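Local coordinates for protein ATP-dependent RNA helicase HrpB (PDB 6EUD) that hydrolyses ATP to ADP and phosphate as a DExH-box NTPase and RNA helicase that binds single-stranded RNA, at residues R182-L193 with G328-I339; T275-T283 with S319-A327. All coordinates share one frame; numbering follows the deposited sequence.

Interaction 1: R182-L193 with G328-I339. With EDO (1,2-ethanediol), chain B.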
# COMPACT_ATOMS: atom_id res chain seq x y z
N ARG A 182 10.02 -0.91 -37.55
CA ARG A 182 11.31 -0.24 -37.61
C ARG A 182 11.43 0.73 -36.45
O ARG A 182 10.61 1.63 -36.29
CB ARG A 182 11.48 0.48 -38.95
CG ARG A 182 11.54 -0.46 -40.14
CD ARG A 182 11.93 0.26 -41.41
NE ARG A 182 13.07 -0.38 -42.07
CZ ARG A 182 12.97 -1.22 -43.10
NH1 ARG A 182 11.79 -1.52 -43.60
NH2 ARG A 182 14.06 -1.75 -43.64
N SER A 183 12.44 0.51 -35.63
CA SER A 183 12.75 1.41 -34.53
C SER A 183 14.15 1.97 -34.73
O SER A 183 15.14 1.24 -34.70
CB SER A 183 12.60 0.68 -33.20
OG SER A 183 13.06 -0.64 -33.33
N PHE A 184 14.22 3.27 -34.95
CA PHE A 184 15.47 3.91 -35.32
C PHE A 184 16.26 4.27 -34.09
O PHE A 184 15.69 4.48 -33.02
CB PHE A 184 15.20 5.15 -36.17
CG PHE A 184 14.69 4.84 -37.54
CD1 PHE A 184 15.57 4.75 -38.60
CD2 PHE A 184 13.34 4.60 -37.77
CE1 PHE A 184 15.12 4.44 -39.87
CE2 PHE A 184 12.89 4.29 -39.04
CZ PHE A 184 13.78 4.21 -40.09
N PRO A 185 17.59 4.31 -34.22
CA PRO A 185 18.39 4.80 -33.09
C PRO A 185 18.01 6.22 -32.69
O PRO A 185 17.72 7.09 -33.51
CB PRO A 185 19.82 4.73 -33.61
CG PRO A 185 19.69 4.50 -35.11
CD PRO A 185 18.44 3.76 -35.29
N VAL A 186 18.00 6.43 -31.38
CA VAL A 186 17.74 7.73 -30.82
C VAL A 186 18.88 8.14 -29.90
O VAL A 186 19.20 7.46 -28.94
CB VAL A 186 16.40 7.73 -30.04
CG1 VAL A 186 16.17 9.08 -29.41
CG2 VAL A 186 15.23 7.34 -30.97
N GLU A 187 19.48 9.29 -30.18
CA GLU A 187 20.53 9.78 -29.32
C GLU A 187 19.89 10.31 -28.04
O GLU A 187 18.88 11.01 -28.11
CB GLU A 187 21.33 10.86 -30.03
CG GLU A 187 22.46 11.44 -29.24
CD GLU A 187 22.83 12.81 -29.73
OE1 GLU A 187 22.64 13.08 -30.93
OE2 GLU A 187 23.32 13.64 -28.94
N ARG A 188 20.47 9.97 -26.89
CA ARG A 188 19.93 10.32 -25.58
C ARG A 188 20.76 11.40 -24.92
O ARG A 188 21.95 11.21 -24.70
CB ARG A 188 19.89 9.10 -24.64
CG ARG A 188 19.38 7.79 -25.25
CD ARG A 188 17.88 7.71 -25.19
NE ARG A 188 17.41 7.73 -23.82
CZ ARG A 188 17.14 6.64 -23.10
NH1 ARG A 188 17.28 5.43 -23.63
NH2 ARG A 188 16.72 6.78 -21.85
N ARG A 189 20.13 12.52 -24.57
CA ARG A 189 20.82 13.65 -23.93
C ARG A 189 20.17 13.98 -22.58
O ARG A 189 19.03 13.62 -22.33
CB ARG A 189 20.80 14.88 -24.84
CG ARG A 189 21.39 14.62 -26.24
CD ARG A 189 21.24 15.84 -27.13
NE ARG A 189 21.76 15.59 -28.48
CZ ARG A 189 21.66 16.45 -29.49
NH1 ARG A 189 21.06 17.62 -29.32
NH2 ARG A 189 22.16 16.14 -30.68
N TYR A 190 20.92 14.65 -21.72
CA TYR A 190 20.45 14.92 -20.37
C TYR A 190 20.74 16.35 -20.02
O TYR A 190 21.74 16.92 -20.46
CB TYR A 190 21.10 13.96 -19.38
CG TYR A 190 20.63 12.54 -19.65
CD1 TYR A 190 19.50 12.03 -19.03
CD2 TYR A 190 21.29 11.72 -20.58
CE1 TYR A 190 19.05 10.71 -19.28
CE2 TYR A 190 20.84 10.39 -20.85
CZ TYR A 190 19.72 9.90 -20.20
OH TYR A 190 19.25 8.62 -20.45
N LEU A 191 19.83 16.95 -19.25
CA LEU A 191 19.86 18.36 -18.91
C LEU A 191 19.04 18.57 -17.65
O LEU A 191 17.81 18.62 -17.72
CB LEU A 191 19.29 19.22 -20.05
CG LEU A 191 19.26 20.73 -19.70
CD1 LEU A 191 20.68 21.35 -19.70
CD2 LEU A 191 18.34 21.51 -20.64
N PRO A 192 19.71 18.71 -16.50
CA PRO A 192 18.94 18.97 -15.28
C PRO A 192 18.32 20.35 -15.34
O PRO A 192 18.92 21.22 -15.97
CB PRO A 192 20.00 18.89 -14.16
CG PRO A 192 21.29 19.22 -14.85
CD PRO A 192 21.16 18.73 -16.27
N LEU A 193 17.16 20.56 -14.72
CA LEU A 193 16.54 21.88 -14.67
C LEU A 193 17.10 22.64 -13.47
O LEU A 193 17.27 22.07 -12.39
CB LEU A 193 15.02 21.77 -14.59
CG LEU A 193 14.46 20.96 -15.77
CD1 LEU A 193 12.97 20.74 -15.66
CD2 LEU A 193 14.79 21.66 -17.09
N GLY A 328 11.92 7.73 -32.50
CA GLY A 328 12.63 6.83 -33.39
C GLY A 328 11.74 5.97 -34.25
O GLY A 328 12.16 4.92 -34.71
N ARG A 329 10.50 6.41 -34.48
CA ARG A 329 9.56 5.64 -35.30
C ARG A 329 9.67 6.04 -36.77
O ARG A 329 9.34 5.26 -37.67
CB ARG A 329 8.12 5.85 -34.82
CG ARG A 329 7.88 5.67 -33.35
CD ARG A 329 8.02 4.23 -32.91
NE ARG A 329 7.30 3.27 -33.76
CZ ARG A 329 5.99 3.04 -33.72
NH1 ARG A 329 5.43 2.14 -34.53
NH2 ARG A 329 5.22 3.73 -32.88
N LEU A 330 10.12 7.27 -37.01
CA LEU A 330 10.17 7.83 -38.36
C LEU A 330 11.55 7.73 -39.03
O LEU A 330 11.69 7.32 -40.20
CB LEU A 330 9.72 9.29 -38.32
CG LEU A 330 9.71 9.95 -39.69
CD1 LEU A 330 8.66 9.26 -40.57
CD2 LEU A 330 9.42 11.43 -39.52
N GLU A 331 12.57 8.10 -38.27
CA GLU A 331 13.93 8.28 -38.74
C GLU A 331 14.78 8.33 -37.48
O GLU A 331 14.22 8.37 -36.38
CB GLU A 331 14.06 9.56 -39.57
CG GLU A 331 13.64 10.84 -38.83
CD GLU A 331 13.71 12.10 -39.70
OE1 GLU A 331 14.68 12.26 -40.47
OE2 GLU A 331 12.78 12.94 -39.62
N PRO A 332 16.12 8.31 -37.61
CA PRO A 332 16.98 8.53 -36.44
C PRO A 332 16.62 9.83 -35.73
O PRO A 332 16.48 10.88 -36.39
CB PRO A 332 18.38 8.61 -37.03
CG PRO A 332 18.29 7.78 -38.26
CD PRO A 332 16.92 8.01 -38.81
N GLY A 333 16.50 9.75 -34.41
CA GLY A 333 15.96 10.85 -33.64
C GLY A 333 16.82 11.21 -32.46
O GLY A 333 17.93 10.72 -32.31
N ILE A 334 16.29 12.10 -31.63
CA ILE A 334 17.00 12.65 -30.49
C ILE A 334 16.03 12.78 -29.33
O ILE A 334 14.90 13.25 -29.51
CB ILE A 334 17.61 14.04 -30.80
CG1 ILE A 334 18.44 14.00 -32.09
CG2 ILE A 334 18.44 14.57 -29.63
CD1 ILE A 334 18.92 15.37 -32.52
N SER A 335 16.46 12.36 -28.14
CA SER A 335 15.64 12.46 -26.94
C SER A 335 16.41 13.23 -25.86
O SER A 335 17.56 12.90 -25.55
CB SER A 335 15.27 11.07 -26.43
OG SER A 335 14.44 11.12 -25.28
N LEU A 336 15.79 14.28 -25.33
CA LEU A 336 16.37 15.06 -24.25
C LEU A 336 15.62 14.84 -22.92
O LEU A 336 14.42 15.17 -22.80
CB LEU A 336 16.38 16.56 -24.62
CG LEU A 336 16.84 17.53 -23.53
CD1 LEU A 336 18.30 17.27 -23.11
CD2 LEU A 336 16.66 18.99 -23.97
N HIS A 337 16.30 14.28 -21.92
CA HIS A 337 15.69 14.04 -20.63
C HIS A 337 16.05 15.15 -19.65
O HIS A 337 17.22 15.42 -19.42
CB HIS A 337 16.09 12.66 -20.11
CG HIS A 337 15.77 11.54 -21.07
ND1 HIS A 337 14.54 10.91 -21.11
CD2 HIS A 337 16.51 10.97 -22.05
CE1 HIS A 337 14.54 9.99 -22.06
NE2 HIS A 337 15.73 10.00 -22.64
N LEU A 338 15.04 15.79 -19.06
CA LEU A 338 15.26 16.94 -18.18
C LEU A 338 15.67 16.59 -16.74
O LEU A 338 15.14 17.14 -15.76
CB LEU A 338 14.01 17.80 -18.16
CG LEU A 338 13.65 18.30 -19.55
CD1 LEU A 338 12.48 19.29 -19.47
CD2 LEU A 338 14.87 18.90 -20.23
N ILE A 339 16.63 15.67 -16.63
CA ILE A 339 17.31 15.37 -15.39
C ILE A 339 18.78 15.12 -15.70
O ILE A 339 19.14 14.87 -16.85
CB ILE A 339 16.73 14.14 -14.67
CG1 ILE A 339 16.85 12.90 -15.56
CG2 ILE A 339 15.28 14.40 -14.26
CD1 ILE A 339 16.27 11.67 -14.93
C1 EDO B . 20.06 20.58 -27.08
O1 EDO B . 20.66 19.32 -26.93
C2 EDO B . 19.66 21.11 -25.70
O2 EDO B . 20.79 21.15 -24.82
O HOH W 1 8.43 2.44 -37.09
O HOH W 2 16.10 18.31 -13.37
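An outer strand of the second RecA-like domain, 186-190, is laid parallel on strand 333-337, with V186 level with G333 and Y190 with H337. The axes of these two short strand segments differ in direction by 20°. The bonding is that of a parallel pair: S335 N reaches E187 O at 2.8 Å, and E187 N to G333 O, R189 N to S335 O and H337 N to R189 O continue the pattern. E187 and R189 thus each use both N-H and carbonyl on the neighbouring strand.

On the face carrying V186, R188 and Y190, towards helix 317-325, the arginine chain bends at chi2 and chi3, bringing NE to H337 NE2 at 3.1 Å. This bond is not straight (142°), and the guanidinium and imidazole planes stand 57° apart. With ND1 hydrogen-bonded to D292 and NE2 facing the R188 NE donor, NE2 probably carries no proton and the ring is likely to be neutral. Beside it the Y190 ring is slid along the imidazole with little overlap, its CE1 3.6 Å from H337 CB.

On the other face the R189 chain runs extended from CG to NE, and I334 CG2 lies over one face of its guanidinium, toward the rim, 3.7 Å from R189 NE. A salt bridge joins R189 to the E187 carboxylate, with R189 NH2 3.1 Å from E187 OE1. NH1 forms a salt bridge with E214 and also donates to an ethanediol, probably from the crystallisation liquor.

Ahead of the strand, F184 N donates almost straight to G328 O (2.7 Å). The CA of E331 sits over the centre of the F184 ring, 3.8 Å from its centroid in a CH-pi contact, while G328 O lies at the ring edge. At the far end a water links the segments, accepting from L193 N and donating to L338 O, 2.8 Å from each atom.

Interaction 2: T275-T283 with S319-A327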
# COMPACT_ATOMS: atom_id res chain seq x y z
N THR A 275 0.74 14.00 -21.99
CA THR A 275 0.98 13.16 -20.81
C THR A 275 1.48 11.80 -21.28
O THR A 275 1.54 11.56 -22.49
CB THR A 275 -0.29 12.97 -19.99
OG1 THR A 275 -1.25 12.30 -20.81
CG2 THR A 275 -0.85 14.30 -19.56
N ASN A 276 1.79 10.89 -20.35
CA ASN A 276 2.36 9.60 -20.76
C ASN A 276 1.41 8.67 -21.52
O ASN A 276 1.76 7.54 -21.83
CB ASN A 276 2.96 8.86 -19.56
CG ASN A 276 1.97 8.63 -18.45
OD1 ASN A 276 0.78 8.91 -18.58
ND2 ASN A 276 2.48 8.11 -17.34
N ILE A 277 0.22 9.16 -21.86
CA ILE A 277 -0.62 8.41 -22.78
C ILE A 277 0.05 8.32 -24.16
O ILE A 277 -0.28 7.45 -24.97
CB ILE A 277 -2.00 9.04 -22.94
CG1 ILE A 277 -1.92 10.29 -23.82
CG2 ILE A 277 -2.57 9.38 -21.57
CD1 ILE A 277 -3.25 10.76 -24.32
N ALA A 278 1.01 9.20 -24.42
CA ALA A 278 1.73 9.17 -25.68
C ALA A 278 2.92 8.20 -25.62
O ALA A 278 3.58 7.94 -26.62
CB ALA A 278 2.20 10.57 -26.06
N GLU A 279 3.16 7.66 -24.43
CA GLU A 279 4.32 6.81 -24.21
C GLU A 279 4.21 5.45 -24.90
O GLU A 279 5.19 4.95 -25.45
CB GLU A 279 4.54 6.61 -22.70
CG GLU A 279 5.86 5.95 -22.33
CD GLU A 279 6.00 5.69 -20.84
OE1 GLU A 279 5.97 6.67 -20.04
OE2 GLU A 279 6.15 4.50 -20.46
N THR A 280 3.01 4.86 -24.88
CA THR A 280 2.81 3.53 -25.46
C THR A 280 1.46 3.39 -26.15
O THR A 280 1.36 2.71 -27.16
CB THR A 280 2.91 2.39 -24.39
OG1 THR A 280 1.85 2.54 -23.43
CG2 THR A 280 4.25 2.40 -23.66
N SER A 281 0.43 4.03 -25.60
CA SER A 281 -0.95 3.82 -26.05
C SER A 281 -1.34 4.62 -27.28
O SER A 281 -2.26 4.25 -28.02
CB SER A 281 -1.93 4.17 -24.93
OG SER A 281 -2.06 5.57 -24.79
N LEU A 282 -0.66 5.74 -27.49
CA LEU A 282 -1.01 6.64 -28.57
C LEU A 282 0.19 6.84 -29.48
O LEU A 282 1.33 6.97 -29.01
CB LEU A 282 -1.50 7.97 -27.99
CG LEU A 282 -2.53 8.78 -28.76
CD1 LEU A 282 -3.60 7.86 -29.32
CD2 LEU A 282 -3.14 9.78 -27.82
N THR A 283 -0.06 6.85 -30.77
CA THR A 283 1.00 7.06 -31.74
C THR A 283 0.92 8.45 -32.35
O THR A 283 -0.01 8.76 -33.10
CB THR A 283 0.95 5.98 -32.84
OG1 THR A 283 1.43 4.75 -32.29
CG2 THR A 283 1.81 6.37 -34.03
N SER A 319 10.53 3.42 -18.73
CA SER A 319 9.65 4.36 -19.42
C SER A 319 10.40 5.56 -20.00
O SER A 319 9.98 6.12 -21.01
CB SER A 319 8.52 4.83 -18.51
OG SER A 319 8.90 4.83 -17.17
N MET A 320 11.52 5.94 -19.40
CA MET A 320 12.34 6.97 -20.04
C MET A 320 12.82 6.46 -21.40
O MET A 320 12.85 7.19 -22.40
CB MET A 320 13.51 7.35 -19.16
CG MET A 320 13.16 8.42 -18.09
SD MET A 320 14.60 9.11 -17.26
CE MET A 320 15.19 7.65 -16.39
N THR A 321 13.16 5.18 -21.45
CA THR A 321 13.60 4.54 -22.68
C THR A 321 12.43 4.39 -23.66
O THR A 321 12.57 4.62 -24.86
CB THR A 321 14.25 3.17 -22.39
OG1 THR A 321 15.48 3.40 -21.70
CG2 THR A 321 14.55 2.44 -23.67
N GLN A 322 11.26 4.02 -23.15
CA GLN A 322 10.08 3.94 -24.00
C GLN A 322 9.76 5.33 -24.58
O GLN A 322 9.43 5.45 -25.76
CB GLN A 322 8.90 3.36 -23.24
CG GLN A 322 7.62 3.24 -24.02
CD GLN A 322 7.65 2.14 -25.08
OE1 GLN A 322 8.40 1.17 -24.96
NE2 GLN A 322 6.81 2.29 -26.11
N ARG A 323 9.90 6.37 -23.76
CA ARG A 323 9.66 7.74 -24.20
C ARG A 323 10.65 8.18 -25.26
O ARG A 323 10.29 8.85 -26.22
CB ARG A 323 9.72 8.71 -23.03
CG ARG A 323 8.53 8.64 -22.15
CD ARG A 323 8.67 9.51 -20.90
NE ARG A 323 7.48 9.32 -20.07
CZ ARG A 323 7.11 10.12 -19.09
NH1 ARG A 323 7.82 11.20 -18.79
NH2 ARG A 323 6.01 9.85 -18.40
N ALA A 324 11.92 7.83 -25.07
CA ALA A 324 12.96 8.14 -26.04
C ALA A 324 12.66 7.48 -27.40
O ALA A 324 12.86 8.08 -28.45
CB ALA A 324 14.31 7.70 -25.52
N GLY A 325 12.15 6.26 -27.36
CA GLY A 325 11.88 5.51 -28.58
C GLY A 325 10.75 6.10 -29.40
O GLY A 325 10.58 5.75 -30.56
N ARG A 326 9.97 6.99 -28.79
CA ARG A 326 8.95 7.73 -29.53
C ARG A 326 9.57 8.75 -30.50
O ARG A 326 8.89 9.28 -31.39
CB ARG A 326 7.95 8.41 -28.56
CG ARG A 326 7.01 7.43 -27.85
CD ARG A 326 6.91 6.15 -28.65
NE ARG A 326 5.61 5.49 -28.58
CZ ARG A 326 5.39 4.31 -29.15
NH1 ARG A 326 6.37 3.71 -29.79
NH2 ARG A 326 4.19 3.74 -29.07
N ALA A 327 10.88 9.00 -30.35
CA ALA A 327 11.60 9.85 -31.31
C ALA A 327 12.21 9.03 -32.45
O ALA A 327 12.92 9.57 -33.29
CB ALA A 327 12.71 10.67 -30.58
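The guanidinium of R326 has A278 O at its edge, in plane, and Q322 NE2 over the centre of one face; T280 O also lies near the edge, 3.6 Å from R326 NH2. The guanidinium of R323 is met at its edge by the E279 carboxylate, its plane turned 64° from that of the acid. By sequence, 275-283 matches helicase motif V, and 319-327 carries the first part of motif VI, from Q322, so this contact joins two conserved elements of the second RecA-like domain.

E279 makes the largest share of the contact. With CG anti to the backbone N (chi1 -170°) and the chain extended, the carboxylate reaches helix 317-325, where R323 NE donates to E279 OE1 at 3.1 Å from above the carboxylate plane. NH1 of the same arginine forms a salt bridge with D292, and N276 CB lies 3.4 Å from R323 NH2. The E279 carbonyl is used too: Q322 NE2 donates to E279 O at 3.2 Å, an N-H angle of 157° with the oxygen in the amide plane. Q322 CG packs 3.6 Å from E279 CG and 3.5 Å from T280 CG2.

An alanine in place of E279 is likely to leave R323 NE without its acid mate and to open a gap beside Q322 CG.

T280 OG1 bonds H129 of the DEFH box, and S281 O accepts from T32 of the predicted ATP site. Beside these residues E279 holds the helix by both its side-chain charge and its backbone carbonyl, so a salt bridge and a neutral hydrogen bond tie the motif V loop to the motif VI helix.

How the interactions relate
Both contacts belong to the second RecA-like domain, their centres about 11 Å apart. Along the chain the order is 182-193, 275-283, 319-327 and 328-339, so interaction 2 is nested inside the loop closed by interaction 1, and helix 317-325 is followed, after a short loop, by strand 333-337. That helix lies against the sheet: A324 packs on R188, S335 and H337, and R188 NH1 makes a weak hydrogen bond to T321 OG1. D292 of strand 287-302 serves both contacts, bonding H337 in one and R323 in the other. Motif VI spans the junction, with R326 in interaction 2 and R329 in interaction 1; the R329 side chain is about 4 Å from that of P31 in the predicted ATP site.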